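Local atomic coordinates of AGR_L_2016p (Agrobacterium tumefaciens, PDB entry 2GVH), a protein that probably hydrolyses the thioester bond of acyl-CoA, releasing coenzyme A and a free acid, as a double-hotdog member of the thioesterase superfamily. Residues K200-R214 against H253-V265. Numbering follows the deposited sequence.
Sequences KLVVLASSERIDFAR and HITATGHFTMVAV
The Phe212 ring meets Thr255 at its edge, where CG2 lies in the ring plane, 3.9 Å from Phe212 CD1. Ile210 CG2 lies above one face of the ring, near its rim. Next to this pair, His253 ND1 sits over one face of the Arg214 guanidinium. The two planes are 26° apart. The angle between Arg214 NE and His253 ND1 is too poor for a hydrogen bond, so the approach is a packing contact. Arg214 CD touches His253 ND1 at 3.4 Å, and the bend at chi3 (-83°) then turns the guanidinium across the imidazole. The Phe260 ring receives three groups obliquely: Ser207 CB, 3.5 Å from Phe260 CD2, Leu204 CD1, and Ile210 CD1. Helix 179-198 also packs against this ring, through Met186 and Thr187.

This is the antiparallel pairing of strands 202-211 and 252-264 in the second hotdog domain, whose curved sheet wraps the long helix 179-198. A classic beta bulge sets Ala205 and Ser206 together opposite Thr261. Ala205 N donates to Thr261 O at 2.8 Å, nearly straight at 173°, while Ser206 N adds a weak bond to the same oxygen. Thr261 N returns a bond to Ser206 O. Val203 and Val263 exchange bonds in both directions. Val203 CG2 meets Val265 CG2 at 3.9 Å, and Val263 CG2 meets Ala205 CB at 3.8 Å. On the face that carries Leu204 and Met262, Leu204 CB lies 4.1 Å from the selenium SE of selenomethionine Met262. Beyond the bulge, Glu208 N bonds His259 O, and Glu208 CG lies against His259 CB. The two polar ends part: His259 ND1 bonds Glu229, and the Glu208 carboxylate forms a salt bridge with Arg78 of the second subunit. Ser206, Ser207, Ile210 and Asp211 pair with a strand of that subunit, which continues the sheet.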
loop_
_atom_site.group_PDB
_atom_site.type_symbol
_atom_site.label_atom_id
_atom_site.label_comp_id
_atom_site.label_asym_id
_atom_site.label_seq_id
_atom_site.Cartn_x
_atom_site.Cartn_y
_atom_site.Cartn_z
ATOM N N LYS B 200 -27.339 -2.798 -4.913
ATOM C CA LYS B 200 -26.896 -1.554 -5.521
ATOM C C LYS B 200 -25.604 -1.097 -4.877
ATOM O O LYS B 200 -25.212 -1.604 -3.819
ATOM C CB LYS B 200 -27.969 -0.463 -5.351
ATOM C CG LYS B 200 -29.293 -0.719 -6.042
ATOM C CD LYS B 200 -30.338 0.352 -5.662
ATOM C CE LYS B 200 -31.275 0.674 -6.822
ATOM N NZ LYS B 200 -32.189 -0.449 -7.119
ATOM N N LEU B 201 -24.961 -0.112 -5.504
ATOM C CA LEU B 201 -23.866 0.605 -4.872
ATOM C C LEU B 201 -24.371 1.316 -3.627
ATOM O O LEU B 201 -25.466 1.859 -3.643
ATOM C CB LEU B 201 -23.310 1.615 -5.845
ATOM C CG LEU B 201 -22.090 2.454 -5.489
ATOM C CD1 LEU B 201 -20.932 1.582 -4.999
ATOM C CD2 LEU B 201 -21.696 3.211 -6.749
ATOM N N VAL B 202 -23.596 1.312 -2.546
ATOM C CA VAL B 202 -23.992 2.059 -1.356
ATOM C C VAL B 202 -22.890 2.998 -0.875
ATOM O O VAL B 202 -21.719 2.804 -1.194
ATOM C CB VAL B 202 -24.385 1.127 -0.200
ATOM C CG1 VAL B 202 -25.494 0.193 -0.624
ATOM C CG2 VAL B 202 -23.201 0.333 0.240
ATOM N N VAL B 203 -23.270 4.008 -0.091
ATOM C CA VAL B 203 -22.290 4.953 0.466
ATOM C C VAL B 203 -22.554 5.170 1.931
ATOM O O VAL B 203 -23.702 5.152 2.367
ATOM C CB VAL B 203 -22.290 6.306 -0.258
ATOM C CG1 VAL B 203 -21.825 6.122 -1.697
ATOM C CG2 VAL B 203 -23.681 6.939 -0.200
ATOM N N LEU B 204 -21.476 5.301 2.684
ATOM C CA LEU B 204 -21.504 5.611 4.094
ATOM C C LEU B 204 -22.066 7.022 4.336
ATOM O O LEU B 204 -21.538 7.996 3.766
ATOM C CB LEU B 204 -20.067 5.555 4.622
ATOM C CG LEU B 204 -19.876 5.984 6.066
ATOM C CD1 LEU B 204 -20.505 4.909 6.990
ATOM C CD2 LEU B 204 -18.432 6.160 6.367
ATOM N N ALA B 205 -23.104 7.111 5.173
ATOM C CA ALA B 205 -23.701 8.404 5.548
ATOM C C ALA B 205 -23.353 8.806 6.998
ATOM O O ALA B 205 -23.151 9.992 7.286
ATOM C CB ALA B 205 -25.215 8.389 5.339
ATOM N N SER B 206 -23.275 7.820 7.896
ATOM C CA SER B 206 -22.827 8.104 9.250
ATOM C C SER B 206 -22.366 6.873 9.980
ATOM O O SER B 206 -22.757 5.763 9.640
ATOM C CB SER B 206 -23.937 8.778 10.054
ATOM O OG SER B 206 -25.057 7.935 10.082
ATOM N N SER B 207 -21.578 7.078 11.025
ATOM C CA SER B 207 -21.192 5.962 11.910
ATOM C C SER B 207 -21.383 6.386 13.348
ATOM O O SER B 207 -21.115 7.519 13.691
ATOM C CB SER B 207 -19.721 5.620 11.692
ATOM O OG SER B 207 -18.917 6.741 12.034
ATOM N N GLU B 208 -21.845 5.471 14.186
ATOM C CA GLU B 208 -22.115 5.753 15.586
ATOM C C GLU B 208 -20.838 5.650 16.409
ATOM O O GLU B 208 -19.780 5.288 15.895
ATOM C CB GLU B 208 -23.179 4.782 16.119
ATOM C CG GLU B 208 -24.563 4.977 15.461
ATOM C CD GLU B 208 -24.989 6.468 15.442
ATOM O OE1 GLU B 208 -25.102 7.079 16.528
ATOM O OE2 GLU B 208 -25.187 7.042 14.350
ATOM N N ARG B 209 -20.942 6.014 17.682
ATOM C CA ARG B 209 -19.856 5.850 18.637
ATOM C C ARG B 209 -19.304 4.434 18.537
ATOM O O ARG B 209 -20.064 3.479 18.485
ATOM C CB ARG B 209 -20.352 6.133 20.062
ATOM C CG ARG B 209 -19.231 6.213 21.101
ATOM C CD ARG B 209 -19.775 6.205 22.517
ATOM N NE ARG B 209 -18.698 6.254 23.504
ATOM C CZ ARG B 209 -17.970 7.337 23.807
ATOM N NH1 ARG B 209 -18.165 8.519 23.193
ATOM N NH2 ARG B 209 -17.026 7.240 24.748
ATOM N N ILE B 210 -17.983 4.319 18.460
ATOM C CA ILE B 210 -17.322 3.023 18.484
ATOM C C ILE B 210 -16.329 3.027 19.615
ATOM O O ILE B 210 -15.457 3.912 19.646
ATOM C CB ILE B 210 -16.562 2.754 17.173
ATOM C CG1 ILE B 210 -17.551 2.640 16.019
ATOM C CG2 ILE B 210 -15.756 1.449 17.282
ATOM C CD1 ILE B 210 -16.917 2.618 14.715
ATOM N N ASP B 211 -16.490 2.065 20.534
ATOM C CA ASP B 211 -15.573 1.842 21.662
ATOM C C ASP B 211 -14.717 0.627 21.424
ATOM O O ASP B 211 -15.221 -0.387 20.980
ATOM C CB ASP B 211 -16.351 1.662 22.965
ATOM C CG ASP B 211 -17.044 2.947 23.412
ATOM O OD1 ASP B 211 -16.349 3.976 23.597
ATOM O OD2 ASP B 211 -18.281 2.931 23.579
ATOM N N PHE B 212 -13.426 0.731 21.709
ATOM C CA PHE B 212 -12.502 -0.369 21.487
ATOM C C PHE B 212 -12.181 -1.046 22.784
ATOM O O PHE B 212 -11.758 -0.380 23.708
ATOM C CB PHE B 212 -11.208 0.129 20.868
ATOM C CG PHE B 212 -11.330 0.473 19.444
ATOM C CD1 PHE B 212 -11.204 -0.508 18.478
ATOM C CD2 PHE B 212 -11.553 1.794 19.041
ATOM C CE1 PHE B 212 -11.307 -0.173 17.120
ATOM C CE2 PHE B 212 -11.660 2.121 17.706
ATOM C CZ PHE B 212 -11.548 1.140 16.745
ATOM N N ALA B 213 -12.351 -2.366 22.849
ATOM C CA ALA B 213 -12.123 -3.090 24.124
ATOM C C ALA B 213 -10.661 -3.419 24.331
ATOM O O ALA B 213 -10.166 -3.316 25.428
ATOM C CB ALA B 213 -12.975 -4.353 24.230
ATOM N N ARG B 214 -9.966 -3.824 23.279
ATOM C CA ARG B 214 -8.518 -4.009 23.354
ATOM C C ARG B 214 -7.885 -3.568 22.042
ATOM O O ARG B 214 -8.582 -3.314 21.079
ATOM C CB ARG B 214 -8.133 -5.459 23.742
ATOM C CG ARG B 214 -8.294 -6.490 22.660
ATOM C CD ARG B 214 -7.923 -7.923 23.143
ATOM N NE ARG B 214 -6.490 -8.264 23.128
ATOM C CZ ARG B 214 -5.730 -8.343 22.031
ATOM N NH1 ARG B 214 -6.234 -8.077 20.820
ATOM N NH2 ARG B 214 -4.444 -8.671 22.146
ATOM N N HIS B 253 -10.711 -12.356 20.742
ATOM C CA HIS B 253 -11.348 -11.379 21.611
ATOM C C HIS B 253 -12.177 -10.467 20.752
ATOM O O HIS B 253 -11.748 -10.047 19.656
ATOM C CB HIS B 253 -10.333 -10.497 22.317
ATOM C CG HIS B 253 -9.454 -11.225 23.275
ATOM N ND1 HIS B 253 -8.088 -11.323 23.099
ATOM C CD2 HIS B 253 -9.741 -11.894 24.419
ATOM C CE1 HIS B 253 -7.574 -12.021 24.095
ATOM N NE2 HIS B 253 -8.555 -12.377 24.909
ATOM N N ILE B 254 -13.362 -10.153 21.259
ATOM C CA ILE B 254 -14.186 -9.118 20.660
ATOM C C ILE B 254 -13.446 -7.807 20.870
ATOM O O ILE B 254 -12.890 -7.571 21.911
ATOM C CB ILE B 254 -15.625 -9.122 21.247
ATOM C CG1 ILE B 254 -16.483 -7.971 20.694
ATOM C CG2 ILE B 254 -15.596 -9.150 22.797
ATOM C CD1 ILE B 254 -17.128 -8.249 19.309
ATOM N N THR B 255 -13.403 -6.977 19.855
ATOM C CA THR B 255 -12.585 -5.786 19.893
ATOM C C THR B 255 -13.445 -4.534 19.865
ATOM O O THR B 255 -13.168 -3.580 20.587
ATOM C CB THR B 255 -11.625 -5.779 18.692
ATOM O OG1 THR B 255 -10.592 -6.750 18.903
ATOM C CG2 THR B 255 -10.988 -4.418 18.481
ATOM N N ALA B 256 -14.480 -4.533 19.032
ATOM C CA ALA B 256 -15.339 -3.371 18.837
ATOM C C ALA B 256 -16.663 -3.757 18.211
ATOM O O ALA B 256 -16.740 -4.726 17.468
ATOM C CB ALA B 256 -14.635 -2.316 17.942
ATOM N N THR B 257 -17.695 -2.975 18.502
ATOM C CA THR B 257 -18.956 -3.050 17.797
ATOM C C THR B 257 -19.276 -1.671 17.231
ATOM O O THR B 257 -19.131 -0.672 17.923
ATOM C CB THR B 257 -20.063 -3.490 18.748
ATOM O OG1 THR B 257 -19.700 -4.757 19.330
ATOM C CG2 THR B 257 -21.406 -3.610 18.009
ATOM N N GLY B 258 -19.699 -1.613 15.970
ATOM C CA GLY B 258 -20.015 -0.354 15.328
ATOM C C GLY B 258 -21.348 -0.427 14.632
ATOM O O GLY B 258 -21.806 -1.504 14.239
ATOM N N HIS B 259 -21.989 0.714 14.477
ATOM C CA HIS B 259 -23.213 0.797 13.686
ATOM C C HIS B 259 -22.980 1.862 12.640
ATOM O O HIS B 259 -22.628 3.007 12.980
ATOM C CB HIS B 259 -24.403 1.149 14.568
ATOM C CG HIS B 259 -24.654 0.139 15.641
ATOM N ND1 HIS B 259 -25.623 -0.843 15.530
ATOM C CD2 HIS B 259 -24.021 -0.079 16.818
ATOM C CE1 HIS B 259 -25.590 -1.601 16.611
ATOM N NE2 HIS B 259 -24.627 -1.164 17.407
ATOM N N PHE B 260 -23.161 1.471 11.377
ATOM C CA PHE B 260 -22.998 2.374 10.245
ATOM C C PHE B 260 -24.302 2.564 9.483
ATOM O O PHE B 260 -25.121 1.646 9.330
ATOM C CB PHE B 260 -21.912 1.847 9.310
ATOM C CG PHE B 260 -20.618 1.521 10.012
ATOM C CD1 PHE B 260 -20.399 0.254 10.555
ATOM C CD2 PHE B 260 -19.612 2.484 10.116
ATOM C CE1 PHE B 260 -19.203 -0.050 11.199
ATOM C CE2 PHE B 260 -18.393 2.207 10.766
ATOM C CZ PHE B 260 -18.211 0.908 11.324
ATOM N N THR B 261 -24.504 3.783 8.999
ATOM C CA THR B 261 -25.660 4.009 8.159
ATOM C C THR B 261 -25.184 4.099 6.725
ATOM O O THR B 261 -24.264 4.856 6.421
ATOM C CB THR B 261 -26.465 5.213 8.628
ATOM O OG1 THR B 261 -26.967 4.920 9.929
ATOM C CG2 THR B 261 -27.657 5.498 7.707
HETATM N N MSE B 262 -25.795 3.289 5.865
HETATM C CA MSE B 262 -25.422 3.229 4.447
HETATM C C MSE B 262 -26.574 3.709 3.579
HETATM O O MSE B 262 -27.714 3.451 3.881
HETATM C CB MSE B 262 -25.071 1.789 4.076
HETATM C CG MSE B 262 -23.857 1.201 4.834
HETATM SE SE MSE B 262 -22.053 1.959 4.279
HETATM C CE MSE B 262 -21.989 1.737 2.550
ATOM N N VAL B 263 -26.291 4.415 2.501
ATOM C CA VAL B 263 -27.379 4.869 1.645
ATOM C C VAL B 263 -27.233 4.259 0.263
ATOM O O VAL B 263 -26.135 4.246 -0.286
ATOM C CB VAL B 263 -27.421 6.394 1.573
ATOM C CG1 VAL B 263 -28.408 6.868 0.505
ATOM C CG2 VAL B 263 -27.817 6.976 2.931
ATOM N N ALA B 264 -28.328 3.721 -0.281
ATOM C CA ALA B 264 -28.331 3.179 -1.643
ATOM C C ALA B 264 -28.297 4.292 -2.671
ATOM O O ALA B 264 -28.959 5.304 -2.494
ATOM C CB ALA B 264 -29.529 2.313 -1.854
ATOM N N VAL B 265 -27.554 4.087 -3.755
ATOM C CA VAL B 265 -27.320 5.125 -4.755
ATOM C C VAL B 265 -27.519 4.602 -6.195
ATOM O O VAL B 265 -27.349 3.402 -6.454
ATOM C CB VAL B 265 -25.902 5.749 -4.538
ATOM C CG1 VAL B 265 -25.392 6.464 -5.778
ATOM C CG2 VAL B 265 -25.937 6.708 -3.374
#